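Ice-binding protein (Colwellia, PDB 3WP9) binds to the surface of ice crystals, inhibiting their growth and the recrystallization by which large ice grains grow at the expense of small ones. Local coordinates at residues A[120-125]-A[150-155]. Numbering follows the deposited sequence.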
loop_
_atom_site.group_PDB
_atom_site.type_symbol
_atom_site.label_atom_id
_atom_site.label_comp_id
_atom_site.label_asym_id
_atom_site.label_seq_id
_atom_site.Cartn_x
_atom_site.Cartn_y
_atom_site.Cartn_z
ATOM N N VAL A 120 14.652 4.246 -1.507
ATOM C CA VAL A 120 14.225 4.458 -2.867
ATOM C C VAL A 120 13.416 5.726 -2.809
ATOM O O VAL A 120 12.589 5.914 -1.937
ATOM C CB VAL A 120 13.385 3.307 -3.395
ATOM C CG1 VAL A 120 12.596 3.682 -4.671
ATOM C CG2 VAL A 120 14.347 2.096 -3.706
ATOM N N ASN A 121 13.701 6.561 -3.779
ATOM C CA ASN A 121 12.991 7.846 -3.914
ATOM C C ASN A 121 12.333 7.932 -5.259
ATOM O O ASN A 121 12.894 7.601 -6.290
ATOM C CB ASN A 121 13.956 8.989 -3.799
ATOM C CG ASN A 121 14.572 9.052 -2.447
ATOM O OD1 ASN A 121 13.894 9.272 -1.479
ATOM N ND2 ASN A 121 15.885 8.823 -2.368
ATOM N N ILE A 122 11.136 8.420 -5.210
ATOM C CA ILE A 122 10.432 8.804 -6.467
ATOM C C ILE A 122 10.406 10.367 -6.551
ATOM O O ILE A 122 9.457 10.985 -6.023
ATOM C CB ILE A 122 9.003 8.266 -6.445
ATOM C CG1 ILE A 122 8.935 6.718 -6.456
ATOM C CG2 ILE A 122 8.314 8.664 -7.734
ATOM C CD1 ILE A 122 7.636 6.143 -6.027
ATOM N N SER A 123 11.466 10.977 -7.102
ATOM C CA SER A 123 11.664 12.422 -7.016
ATOM C C SER A 123 11.051 13.063 -8.264
ATOM O O SER A 123 10.924 14.283 -8.241
ATOM C CB SER A 123 13.141 12.846 -6.975
ATOM O OG SER A 123 13.789 12.233 -5.844
ATOM N N THR A 124 10.754 12.300 -9.314
ATOM C CA THR A 124 9.997 12.807 -10.510
ATOM C C THR A 124 9.108 11.639 -10.987
ATOM O O THR A 124 9.165 10.529 -10.404
ATOM C CB THR A 124 10.951 13.327 -11.632
ATOM O OG1 THR A 124 11.804 12.215 -12.082
ATOM C CG2 THR A 124 11.788 14.476 -11.215
ATOM N N ASP A 125 8.187 11.810 -11.941
ATOM C CA ASP A 125 7.253 10.758 -12.187
ATOM C C ASP A 125 7.957 9.477 -12.667
ATOM O O ASP A 125 8.944 9.562 -13.395
ATOM C CB ASP A 125 6.173 11.179 -13.186
ATOM C CG ASP A 125 5.337 12.295 -12.667
ATOM O OD1 ASP A 125 5.494 12.711 -11.489
ATOM O OD2 ASP A 125 4.544 12.835 -13.487
ATOM N N LYS A 150 4.410 14.323 -7.280
ATOM C CA LYS A 150 4.896 13.314 -8.259
ATOM C C LYS A 150 3.954 12.133 -8.362
ATOM O O LYS A 150 3.066 11.955 -7.487
ATOM C CB LYS A 150 6.349 12.840 -7.947
ATOM C CG LYS A 150 7.295 14.016 -7.855
ATOM C CD LYS A 150 7.171 14.925 -9.127
ATOM C CE LYS A 150 8.191 16.075 -9.177
ATOM N NZ LYS A 150 7.960 16.922 -10.435
ATOM N N ARG A 151 4.174 11.293 -9.393
ATOM C CA ARG A 151 3.239 10.264 -9.704
ATOM C C ARG A 151 3.835 8.902 -10.078
ATOM O O ARG A 151 4.883 8.917 -10.727
ATOM C CB ARG A 151 2.364 10.720 -10.936
ATOM C CG ARG A 151 1.537 11.918 -10.596
ATOM C CD ARG A 151 0.500 12.243 -11.700
ATOM N NE ARG A 151 -0.160 13.483 -11.402
ATOM C CZ ARG A 151 -0.987 14.089 -12.264
ATOM N NH1 ARG A 151 -1.161 13.540 -13.477
ATOM N NH2 ARG A 151 -1.610 15.217 -11.922
ATOM N N VAL A 152 3.178 7.844 -9.655
ATOM C CA VAL A 152 3.449 6.529 -10.257
ATOM C C VAL A 152 2.437 6.422 -11.400
ATOM O O VAL A 152 1.246 6.526 -11.161
ATOM C CB VAL A 152 3.247 5.416 -9.207
ATOM C CG1 VAL A 152 3.237 4.039 -9.886
ATOM C CG2 VAL A 152 4.326 5.536 -8.117
ATOM N N THR A 153 2.946 6.213 -12.621
ATOM C CA THR A 153 2.097 6.130 -13.804
ATOM C C THR A 153 2.036 4.727 -14.340
ATOM O O THR A 153 3.062 4.068 -14.341
ATOM C CB THR A 153 2.680 7.105 -14.813
ATOM O OG1 THR A 153 2.482 8.423 -14.254
ATOM C CG2 THR A 153 2.043 7.019 -16.233
ATOM N N LEU A 154 0.856 4.319 -14.736
ATOM C CA LEU A 154 0.610 2.973 -15.313
ATOM C C LEU A 154 0.361 3.060 -16.838
ATOM O O LEU A 154 -0.516 3.825 -17.299
ATOM C CB LEU A 154 -0.563 2.308 -14.694
ATOM C CG LEU A 154 -0.495 2.175 -13.154
ATOM C CD1 LEU A 154 -1.704 1.398 -12.691
ATOM C CD2 LEU A 154 0.833 1.545 -12.730
ATOM N N THR A 155 1.154 2.305 -17.591
ATOM C CA THR A 155 0.875 2.181 -19.049
ATOM C C THR A 155 0.895 0.754 -19.578
ATOM O O THR A 155 1.380 -0.179 -18.921
ATOM C CB THR A 155 1.865 2.983 -19.839
ATOM O OG1 THR A 155 3.201 2.475 -19.693
ATOM C CG2 THR A 155 1.818 4.506 -19.424
HETATM O O HOH W 1 2.948 11.014 -14.995
HETATM O O HOH W 2 8.112 14.741 -12.953
#
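Backbones of 120-125 and 150-155 come closest at the pair Asp125 and Arg151, whose CA atoms are 4.7 Å apart, at a corner between successive coils of the right-handed beta-helix. Strand 120-122 ends just before this turn, and strand 152-155 begins just after the corresponding turn of the next coil, alongside strand 126-129. The amide N of Arg151 donates to OD1 of Asp125 over 2.9 Å, a bent bond (132°) that reaches the oxygen from above the carboxylate plane, 60° out of it. A CA-H...O contact from Asp125 CA to Arg151 O, 3.3 Å, returns across the same pair. Asp125 reaches this amide because CG lies beside its own backbone N (chi1 -64°), and its side chain runs alongside that of Arg151 in the same direction, the carboxylate and guanidinium planes nearly parallel but their charged atoms apart. The side chain of Lys150 starts toward 120-125, bends at chi2 and lays its methylenes along the turn, CE coming to 3.4 Å from Ser123 O and CD to 3.8 Å from Thr124 CA. Its NZ is only weakly bound to a water that also accepts from Asp125 N, and stays 5.0 Å from Asp125 OD1, too far for a salt bridge, though the opposite charges probably attract weakly. Shortened to an alanine, Lys150 would lose these methylenes, which would probably leave the backbone at Ser123 and Thr124 without this aliphatic cover, and the water without its weak ammonium partner. On the buried side, CD1 of Ile122 meets CG2 of Val152 at 4.0 Å, the two side chains crossing at about a right angle in the interior of the coil, where Ile104, Gln146 and Phe128 also pack. At the outer edge a second water donates to Asp125 OD2 and lies 2.7 Å from Thr153 OG1, linking the carboxylate to strand 152-155.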